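Local coordinates for protein carbohydrate kinase, FGGY (Novosphingobium aromaticivorans, PDB 3H6E) that probably acts as a carbohydrate kinase of the FGGY family, phosphorylating a sugar whose identity is not established, at residues Pro68-Ile72 against Leu221-Gln226; Thr8-Asp12 against Ser21-Leu25; Ala153-Ala157 against Val227-Leu231; Leu30-Val34 against Val60-Tyr64. All coordinates share one frame; numbering follows the deposited sequence.

Contact 1. Residues Pro68-Ile72 against Leu221-Gln226; sequences PVTTI and LSPDVQ
Two peptide carbonyls carry the contact, each meeting the other segment: T70 O takes Q226 N, and Q226 O takes I72 N. The bond from I72 N to Q226 O is short at 2.8 Å. The methyl of T71 lies near the same oxygen, with CG2 3.7 Å from Q226 O. At the T70 carbonyl the T71 hydroxyl sits above the plane, 45° out of it, with OG1 2.7 Å from T70 O; the other donor, Q226 N, makes a weak bond of 3.4 Å to T70 O. An alanine in place of T71 lacks the hydroxyl and the methyl, and would probably leave the T70 carbonyl relying on that weak bond.

Beside these groups the packing is apolar. V225 directs CG1 at I72 (3.6 Å from I72 CG1) and CG2 at the carbonyl oxygen of V69, while the L221 side chain lies obliquely against V69, CD2 3.9 Å from V69 CG2. V225 CG1 is anti to its backbone N (chi1 174°), which turns that methyl toward I72.

T71 and Q226 thus bridge strands 71-76 and 226-232, parallel neighbours in the mixed six-stranded sheet. Chemically, one firm and one weak backbone bond start the pairing, and buried V69, I72, L221 and V225 add hydrophobic contact.

Contact 2. Residues Thr8-Asp12 against Ser21-Leu25; sequences TIVID and SLWDL
Backbone pairing is what chiefly joins V10 to S21 and T8 to W23. V10 and S21 form an antiparallel hydrogen-bonded pair, V10 N giving to S21 O and S21 N giving to V10 O, each at 3.0 Å. W23 N reaches T8 O at 3.1 Å with a nearly straight N-H...O angle of 173°. Between them I9 and L22 make a non-hydrogen-bonded pair, and I9 CA lies 3.3 Å from S21 O in a CA-H...O contact.

The side-chain polar bonds centre on S21 OG. It lies between the backbone N and the carbonyl carbon (chi1 51°), from where it donates to V10 O at 3.2 Å and accepts from W23 NE1 at 3.0 Å. V10 O thus takes two donors, and S21 OG lies in the indole plane, an arrangement that should help fix the rotation of the W23 ring. At the other end T8 OG1 adds a weak bond to W23 O.

Apolar contacts lie on both faces. I9 CG1 meets L22 CD1 at 3.7 Å on one; on the other, V10 CG2 approaches the W23 ring obliquely, and L430 touches both.

Strands 9-13 and 17-23, with local axes 154° apart, form a beta hairpin. Such a hairpin opens the domain in the actin-like ATPase superfamily, where in relatives its turn contacts nucleotide phosphate.

Contact 3. Residues Ala153-Ala157 against Val227-Leu231; sequences AQYWA and VLAGL
A157, Q154 and A229 lose the most surface in this contact, where helix 152-159 rests along strand 226-232. A157 presents its lone methyl to the strand: CB lies 3.7 Å from V227 CG1 and 3.5 Å from L228 O, so one carbon covers both a side chain and a carbonyl. V227 holds CG1 anti to its backbone N (chi1 -174°), the position from which this branch also comes near the A157 backbone.

One helical turn earlier, Q154 runs along the backbone of A229 and G230. CG lies 3.8 Å from A229 O; the bend at chi2 (55°) then turns CD back to 3.7 Å from the same oxygen, and puts the amide beside the carbonyls of A229 and G230. A leucine at Q154 has no amide, and would probably set an apolar branch against those two carbonyls, taking away their polar neighbour in a buried place.

A229 contributes mainly through its carbonyl, while A153 CB packs on L231 O at 3.3 Å. Between these residues G230 has a positive phi (92°), where a CB would collide with the carbonyl oxygen of A229, reason enough for a glycine.

Chemically, small alanine methyls let the helix come close to strand backbone, with A153 and Q154 near 6.0 Å between CA atoms from L231 and A229. The interface is thus made largely of methyl groups and an amide laid on peptide carbonyls.

Contact 4. Residues Leu30-Val34 against Val60-Tyr64; sequences LDRQV and VLSRY
Y64 reaches from the end of helix 50-63 to D31 on strand 29-36, and the firmest part of the contact is here. Its hydroxyl donates to D31 OD2 over 2.9 Å, meeting the oxygen on the anti side, 31° out of the carboxylate plane. The acid stands at the edge of the ring rather than over a face: OD2 is also 3.3 Å from Y64 CE1, and the carboxylate and ring planes are turned 61° apart. D31 holds CG anti to its backbone N (chi1 -164°), extending the carboxylate toward the tyrosine.

Packed beside this bond is the aliphatic part of Q33. Its CG is 3.5 Å from Y64 OH and 3.6 Å from V60 CG2, so the glutamine stem leans on both the phenol oxygen and the valine methyl. The Q33 and V60 side chains run alongside each other, pointing opposite ways. Y64 and V60 are both buried.

The solvent side is looser. Beyond its bend the Q33 amide places OE1 over one face of the R63 guanidinium, 3.5 Å from NH2, but the angle is poor for a hydrogen bond and the two planes are well off parallel. R63 is exposed, and no hydrogen bond in this pair holds the arginine head, unlike the acid, which the Y64 hydroxyl holds by one.

Strand 29-36 is an outermost strand of the six-stranded sheet, and a classic beta bulge sets L30 and D31 together opposite L22 of strand 17-23. Helix 50-63 packs across both strands: V60 touches V20 and Y64 touches L22, while S62 OG bonds to R218 O.

How the contacts relate
All four contacts reach one mixed six-stranded sheet, at different places across it. Contact 4 lies at its outer strand 29-36, contact 2 joins strands 17-23 and 9-13, and contact 1 pairs strand 71-76 with the start of 226-232, the strand that contact 3 covers with a helix. Contacts 2 and 3 are buried; contacts 1 and 4 are partly exposed. Neighbours touch: T71 O lies 3.0 Å from I9 N between contacts 1 and 2, and I72 O 2.9 Å from L228 N between contacts 1 and 3. Backbone bonds dominate within the sheet; contact 3 sets methyls and an amide on buried carbonyls, and contact 4 relies on a tyrosine-carboxylate bond beside an exposed arginine.

Contact 1. Residues Pro68-Ile72 against Leu221-Gln226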
# COMPACT_ATOMS: atom_id res chain seq x y z
N PRO A 68 -11.70 -4.94 -28.41
CA PRO A 68 -12.02 -6.33 -28.07
C PRO A 68 -11.88 -6.61 -26.58
O PRO A 68 -11.05 -7.43 -26.19
CB PRO A 68 -10.95 -7.13 -28.83
CG PRO A 68 -10.34 -6.17 -29.80
CD PRO A 68 -10.43 -4.84 -29.15
N VAL A 69 -12.68 -5.94 -25.76
CA VAL A 69 -12.58 -6.07 -24.31
C VAL A 69 -13.25 -7.34 -23.79
O VAL A 69 -14.44 -7.57 -24.02
CB VAL A 69 -13.14 -4.83 -23.59
CG1 VAL A 69 -12.93 -4.95 -22.08
CG2 VAL A 69 -12.48 -3.57 -24.12
N THR A 70 -12.47 -8.15 -23.08
CA THR A 70 -12.96 -9.43 -22.59
C THR A 70 -12.88 -9.54 -21.07
O THR A 70 -13.38 -10.51 -20.49
CB THR A 70 -12.17 -10.60 -23.21
OG1 THR A 70 -10.78 -10.48 -22.90
CG2 THR A 70 -12.35 -10.61 -24.72
N THR A 71 -12.27 -8.55 -20.43
CA THR A 71 -12.12 -8.57 -18.98
C THR A 71 -11.91 -7.17 -18.39
O THR A 71 -11.19 -6.35 -18.95
CB THR A 71 -10.93 -9.46 -18.54
OG1 THR A 71 -11.16 -10.81 -18.93
CG2 THR A 71 -10.75 -9.41 -17.03
N ILE A 72 -12.58 -6.92 -17.27
CA ILE A 72 -12.31 -5.74 -16.45
C ILE A 72 -11.90 -6.19 -15.05
O ILE A 72 -12.51 -7.10 -14.49
CB ILE A 72 -13.54 -4.84 -16.32
CG1 ILE A 72 -14.08 -4.43 -17.69
CG2 ILE A 72 -13.20 -3.60 -15.50
CD1 ILE A 72 -15.36 -3.63 -17.60
N LEU A 221 -19.87 -1.78 -24.50
CA LEU A 221 -19.03 -2.95 -24.29
C LEU A 221 -19.88 -4.21 -24.39
O LEU A 221 -21.08 -4.18 -24.12
CB LEU A 221 -18.34 -2.89 -22.93
CG LEU A 221 -17.25 -1.83 -22.75
CD1 LEU A 221 -16.82 -1.75 -21.30
CD2 LEU A 221 -16.05 -2.12 -23.65
N SER A 222 -19.26 -5.32 -24.79
CA SER A 222 -19.98 -6.57 -24.96
C SER A 222 -20.53 -7.07 -23.64
O SER A 222 -19.88 -6.94 -22.60
CB SER A 222 -19.07 -7.63 -25.58
OG SER A 222 -19.68 -8.91 -25.52
N PRO A 223 -21.74 -7.64 -23.66
CA PRO A 223 -22.35 -8.23 -22.46
C PRO A 223 -21.52 -9.39 -21.95
O PRO A 223 -21.71 -9.85 -20.82
CB PRO A 223 -23.70 -8.74 -22.97
CG PRO A 223 -23.97 -7.97 -24.22
CD PRO A 223 -22.62 -7.75 -24.84
N ASP A 224 -20.59 -9.87 -22.77
CA ASP A 224 -19.73 -10.99 -22.43
C ASP A 224 -18.54 -10.58 -21.57
O ASP A 224 -17.83 -11.44 -21.03
CB ASP A 224 -19.24 -11.70 -23.69
CG ASP A 224 -20.31 -12.57 -24.32
OD1 ASP A 224 -20.91 -13.39 -23.60
OD2 ASP A 224 -20.55 -12.43 -25.55
N VAL A 225 -18.30 -9.28 -21.45
CA VAL A 225 -17.20 -8.77 -20.64
C VAL A 225 -17.29 -9.36 -19.24
O VAL A 225 -18.37 -9.39 -18.64
CB VAL A 225 -17.21 -7.24 -20.55
CG1 VAL A 225 -16.15 -6.75 -19.57
CG2 VAL A 225 -17.00 -6.62 -21.92
N GLN A 226 -16.16 -9.84 -18.73
CA GLN A 226 -16.11 -10.43 -17.41
C GLN A 226 -15.45 -9.51 -16.39
O GLN A 226 -14.37 -8.96 -16.64
CB GLN A 226 -15.40 -11.79 -17.44
CG GLN A 226 -16.09 -12.83 -18.31
CD GLN A 226 -17.50 -13.16 -17.83
OE1 GLN A 226 -18.34 -13.62 -18.61
NE2 GLN A 226 -17.76 -12.93 -16.55

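Contact 2. Residues Thr8-Asp12 against Ser21-Leu25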
# COMPACT_ATOMS: atom_id res chain seq x y z
N THR A 8 -8.76 -5.66 -22.36
CA THR A 8 -8.80 -5.62 -20.90
C THR A 8 -8.78 -4.19 -20.36
O THR A 8 -8.19 -3.29 -20.96
CB THR A 8 -7.64 -6.41 -20.29
OG1 THR A 8 -6.42 -5.99 -20.91
CG2 THR A 8 -7.84 -7.90 -20.54
N ILE A 9 -9.43 -3.99 -19.22
CA ILE A 9 -9.56 -2.66 -18.63
C ILE A 9 -9.41 -2.70 -17.11
O ILE A 9 -10.08 -3.46 -16.42
CB ILE A 9 -10.91 -2.02 -18.97
CG1 ILE A 9 -11.05 -1.84 -20.49
CG2 ILE A 9 -11.07 -0.69 -18.25
CD1 ILE A 9 -12.46 -1.52 -20.96
N VAL A 10 -8.51 -1.86 -16.59
CA VAL A 10 -8.30 -1.77 -15.16
C VAL A 10 -8.85 -0.45 -14.62
O VAL A 10 -8.52 0.62 -15.12
CB VAL A 10 -6.81 -1.86 -14.80
CG1 VAL A 10 -6.64 -1.95 -13.30
CG2 VAL A 10 -6.17 -3.07 -15.50
N ILE A 11 -9.69 -0.54 -13.59
CA ILE A 11 -10.19 0.65 -12.91
C ILE A 11 -9.51 0.79 -11.55
O ILE A 11 -9.73 -0.02 -10.66
CB ILE A 11 -11.72 0.62 -12.74
CG1 ILE A 11 -12.21 -0.82 -12.66
CG2 ILE A 11 -12.39 1.32 -13.90
CD1 ILE A 11 -13.70 -0.97 -12.90
N ASP A 12 -8.67 1.82 -11.42
CA ASP A 12 -7.91 2.03 -10.19
C ASP A 12 -8.39 3.27 -9.46
O ASP A 12 -7.87 4.36 -9.66
CB ASP A 12 -6.42 2.14 -10.49
CG ASP A 12 -5.57 2.06 -9.25
OD1 ASP A 12 -6.09 2.34 -8.15
OD2 ASP A 12 -4.37 1.72 -9.36
N SER A 21 -7.69 2.42 -17.34
CA SER A 21 -6.63 2.07 -18.27
C SER A 21 -6.99 0.92 -19.22
O SER A 21 -7.63 -0.05 -18.82
CB SER A 21 -5.36 1.72 -17.50
OG SER A 21 -5.61 0.77 -16.48
N LEU A 22 -6.56 1.05 -20.47
CA LEU A 22 -6.83 0.04 -21.49
C LEU A 22 -5.54 -0.64 -21.93
O LEU A 22 -4.60 0.03 -22.37
CB LEU A 22 -7.50 0.69 -22.70
CG LEU A 22 -7.84 -0.23 -23.87
CD1 LEU A 22 -9.07 -1.08 -23.56
CD2 LEU A 22 -8.05 0.59 -25.13
N TRP A 23 -5.50 -1.96 -21.81
CA TRP A 23 -4.28 -2.72 -22.10
C TRP A 23 -4.51 -3.78 -23.18
O TRP A 23 -5.65 -4.15 -23.46
CB TRP A 23 -3.76 -3.39 -20.83
CG TRP A 23 -3.48 -2.43 -19.71
CD1 TRP A 23 -4.39 -1.69 -19.02
CD2 TRP A 23 -2.20 -2.12 -19.16
NE1 TRP A 23 -3.76 -0.93 -18.07
CE2 TRP A 23 -2.41 -1.17 -18.13
CE3 TRP A 23 -0.89 -2.54 -19.43
CZ2 TRP A 23 -1.36 -0.65 -17.38
CZ3 TRP A 23 0.14 -2.01 -18.68
CH2 TRP A 23 -0.10 -1.07 -17.66
N ASP A 24 -3.42 -4.25 -23.77
CA ASP A 24 -3.50 -5.34 -24.74
C ASP A 24 -3.03 -6.66 -24.13
O ASP A 24 -2.43 -6.68 -23.06
CB ASP A 24 -2.72 -5.01 -26.02
CG ASP A 24 -1.23 -4.83 -25.78
OD1 ASP A 24 -0.68 -5.50 -24.87
OD2 ASP A 24 -0.61 -4.02 -26.50
N LEU A 25 -3.31 -7.76 -24.82
CA LEU A 25 -3.05 -9.09 -24.30
C LEU A 25 -1.57 -9.37 -24.08
O LEU A 25 -1.20 -10.42 -23.56
CB LEU A 25 -3.64 -10.14 -25.25
CG LEU A 25 -5.01 -9.76 -25.82
CD1 LEU A 25 -5.26 -10.46 -27.15
CD2 LEU A 25 -6.13 -10.04 -24.82

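Contact 3. Residues Ala153-Ala157 against Val227-Leu231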
# COMPACT_ATOMS: atom_id res chain seq x y z
N ALA A 153 -12.89 -1.64 -3.27
CA ALA A 153 -12.50 -2.20 -4.56
C ALA A 153 -13.61 -3.07 -5.14
O ALA A 153 -13.95 -2.96 -6.33
CB ALA A 153 -11.22 -2.99 -4.42
N GLN A 154 -14.18 -3.94 -4.31
CA GLN A 154 -15.23 -4.85 -4.75
C GLN A 154 -16.52 -4.11 -5.04
O GLN A 154 -17.38 -4.61 -5.77
CB GLN A 154 -15.47 -5.95 -3.71
CG GLN A 154 -14.41 -7.02 -3.70
CD GLN A 154 -13.02 -6.45 -3.50
OE1 GLN A 154 -12.17 -6.54 -4.39
NE2 GLN A 154 -12.79 -5.83 -2.35
N TYR A 155 -16.67 -2.92 -4.46
CA TYR A 155 -17.89 -2.16 -4.67
C TYR A 155 -18.07 -1.87 -6.15
O TYR A 155 -19.18 -1.89 -6.68
CB TYR A 155 -17.89 -0.84 -3.89
CG TYR A 155 -18.94 0.10 -4.43
CD1 TYR A 155 -20.28 -0.09 -4.12
CD2 TYR A 155 -18.61 1.14 -5.29
CE1 TYR A 155 -21.25 0.75 -4.62
CE2 TYR A 155 -19.58 1.98 -5.79
CZ TYR A 155 -20.90 1.78 -5.46
OH TYR A 155 -21.88 2.61 -5.95
N TRP A 156 -16.95 -1.61 -6.81
CA TRP A 156 -16.98 -1.24 -8.21
C TRP A 156 -17.24 -2.45 -9.09
O TRP A 156 -17.81 -2.33 -10.17
CB TRP A 156 -15.68 -0.51 -8.57
CG TRP A 156 -15.59 0.77 -7.82
CD1 TRP A 156 -14.75 1.06 -6.78
CD2 TRP A 156 -16.41 1.93 -8.01
NE1 TRP A 156 -14.99 2.34 -6.33
CE2 TRP A 156 -16.00 2.89 -7.07
CE3 TRP A 156 -17.45 2.25 -8.90
CZ2 TRP A 156 -16.59 4.16 -6.99
CZ3 TRP A 156 -18.03 3.50 -8.81
CH2 TRP A 156 -17.61 4.44 -7.87
N ALA A 157 -16.83 -3.62 -8.62
CA ALA A 157 -17.11 -4.86 -9.33
C ALA A 157 -18.58 -5.26 -9.21
O ALA A 157 -19.05 -6.12 -9.95
CB ALA A 157 -16.19 -5.99 -8.85
N VAL A 227 -16.09 -9.33 -15.24
CA VAL A 227 -15.52 -8.52 -14.18
C VAL A 227 -14.87 -9.42 -13.13
O VAL A 227 -15.44 -10.44 -12.74
CB VAL A 227 -16.58 -7.65 -13.50
CG1 VAL A 227 -15.93 -6.72 -12.51
CG2 VAL A 227 -17.36 -6.86 -14.55
N LEU A 228 -13.68 -9.05 -12.69
CA LEU A 228 -12.98 -9.80 -11.65
C LEU A 228 -13.23 -9.19 -10.28
O LEU A 228 -13.65 -8.04 -10.19
CB LEU A 228 -11.48 -9.86 -11.95
CG LEU A 228 -11.00 -11.06 -12.76
CD1 LEU A 228 -12.07 -11.55 -13.72
CD2 LEU A 228 -9.70 -10.74 -13.50
N ALA A 229 -12.99 -9.97 -9.23
CA ALA A 229 -13.17 -9.48 -7.87
C ALA A 229 -12.36 -8.21 -7.66
O ALA A 229 -12.88 -7.20 -7.17
CB ALA A 229 -12.76 -10.54 -6.87
N GLY A 230 -11.10 -8.24 -8.05
CA GLY A 230 -10.23 -7.09 -7.89
C GLY A 230 -9.49 -7.15 -6.57
O GLY A 230 -9.56 -8.16 -5.85
N LEU A 231 -8.78 -6.08 -6.23
CA LEU A 231 -7.95 -6.08 -5.04
C LEU A 231 -7.63 -4.69 -4.51
O LEU A 231 -8.07 -3.68 -5.06
CB LEU A 231 -6.65 -6.83 -5.30
CG LEU A 231 -5.93 -6.56 -6.63
CD1 LEU A 231 -5.37 -5.15 -6.69
CD2 LEU A 231 -4.83 -7.59 -6.85

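Contact 4. Residues Leu30-Val34 against Val60-Tyr64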
# COMPACT_ATOMS: atom_id res chain seq x y z
N LEU A 30 -2.49 0.83 -23.69
CA LEU A 30 -2.93 1.49 -24.91
C LEU A 30 -3.46 2.89 -24.64
O LEU A 30 -3.38 3.77 -25.50
CB LEU A 30 -4.00 0.65 -25.60
CG LEU A 30 -3.68 -0.83 -25.76
CD1 LEU A 30 -4.85 -1.58 -26.39
CD2 LEU A 30 -2.41 -1.01 -26.58
N ASP A 31 -3.99 3.09 -23.44
CA ASP A 31 -4.58 4.37 -23.08
C ASP A 31 -4.80 4.47 -21.57
O ASP A 31 -4.90 3.46 -20.88
CB ASP A 31 -5.92 4.57 -23.81
CG ASP A 31 -6.39 6.01 -23.78
OD1 ASP A 31 -5.57 6.90 -24.07
OD2 ASP A 31 -7.58 6.24 -23.47
N ARG A 32 -4.87 5.70 -21.08
CA ARG A 32 -5.09 5.95 -19.66
C ARG A 32 -5.87 7.24 -19.47
O ARG A 32 -5.59 8.25 -20.11
CB ARG A 32 -3.75 6.01 -18.92
CG ARG A 32 -3.86 6.39 -17.45
CD ARG A 32 -2.58 6.01 -16.71
NE ARG A 32 -2.31 6.89 -15.57
CZ ARG A 32 -1.52 7.96 -15.64
NH1 ARG A 32 -0.93 8.27 -16.78
NH2 ARG A 32 -1.32 8.71 -14.56
N GLN A 33 -6.86 7.19 -18.58
CA GLN A 33 -7.65 8.36 -18.25
C GLN A 33 -7.63 8.57 -16.74
O GLN A 33 -7.96 7.67 -15.98
CB GLN A 33 -9.09 8.19 -18.75
CG GLN A 33 -9.23 8.25 -20.26
CD GLN A 33 -9.24 9.67 -20.79
OE1 GLN A 33 -10.07 10.49 -20.38
NE2 GLN A 33 -8.31 9.98 -21.70
N VAL A 34 -7.23 9.77 -16.32
CA VAL A 34 -7.10 10.05 -14.90
C VAL A 34 -8.01 11.20 -14.47
O VAL A 34 -8.68 11.82 -15.29
CB VAL A 34 -5.66 10.38 -14.51
CG1 VAL A 34 -4.70 9.43 -15.22
CG2 VAL A 34 -5.33 11.83 -14.84
N VAL A 60 -15.73 7.31 -19.59
CA VAL A 60 -14.45 6.83 -20.09
C VAL A 60 -14.55 5.39 -20.61
O VAL A 60 -13.87 5.03 -21.58
CB VAL A 60 -13.34 6.94 -19.03
CG1 VAL A 60 -13.82 6.38 -17.70
CG2 VAL A 60 -12.07 6.25 -19.49
N LEU A 61 -15.40 4.58 -19.98
CA LEU A 61 -15.62 3.22 -20.44
C LEU A 61 -16.25 3.21 -21.83
O LEU A 61 -15.96 2.34 -22.65
CB LEU A 61 -16.51 2.44 -19.47
CG LEU A 61 -15.83 1.81 -18.26
CD1 LEU A 61 -16.80 0.89 -17.55
CD2 LEU A 61 -14.59 1.04 -18.67
N SER A 62 -17.11 4.19 -22.09
CA SER A 62 -17.75 4.32 -23.40
C SER A 62 -16.71 4.51 -24.49
O SER A 62 -16.89 4.07 -25.62
CB SER A 62 -18.73 5.50 -23.40
OG SER A 62 -19.85 5.24 -22.57
N ARG A 63 -15.60 5.17 -24.14
CA ARG A 63 -14.55 5.48 -25.10
C ARG A 63 -13.88 4.25 -25.70
O ARG A 63 -13.37 4.29 -26.81
CB ARG A 63 -13.50 6.40 -24.47
CG ARG A 63 -14.07 7.71 -23.95
CD ARG A 63 -12.97 8.73 -23.68
NE ARG A 63 -13.52 10.00 -23.21
CZ ARG A 63 -13.69 10.32 -21.94
NH1 ARG A 63 -14.19 11.50 -21.60
NH2 ARG A 63 -13.34 9.46 -20.99
N TYR A 64 -13.89 3.14 -24.95
CA TYR A 64 -13.21 1.93 -25.40
C TYR A 64 -14.19 0.89 -25.95
O TYR A 64 -13.99 -0.31 -25.76
CB TYR A 64 -12.40 1.31 -24.25
CG TYR A 64 -11.53 2.30 -23.49
CD1 TYR A 64 -10.34 2.75 -24.03
CD2 TYR A 64 -11.91 2.76 -22.24
CE1 TYR A 64 -9.54 3.65 -23.34
CE2 TYR A 64 -11.12 3.65 -21.54
CZ TYR A 64 -9.94 4.10 -22.09
OH TYR A 64 -9.15 4.99 -21.39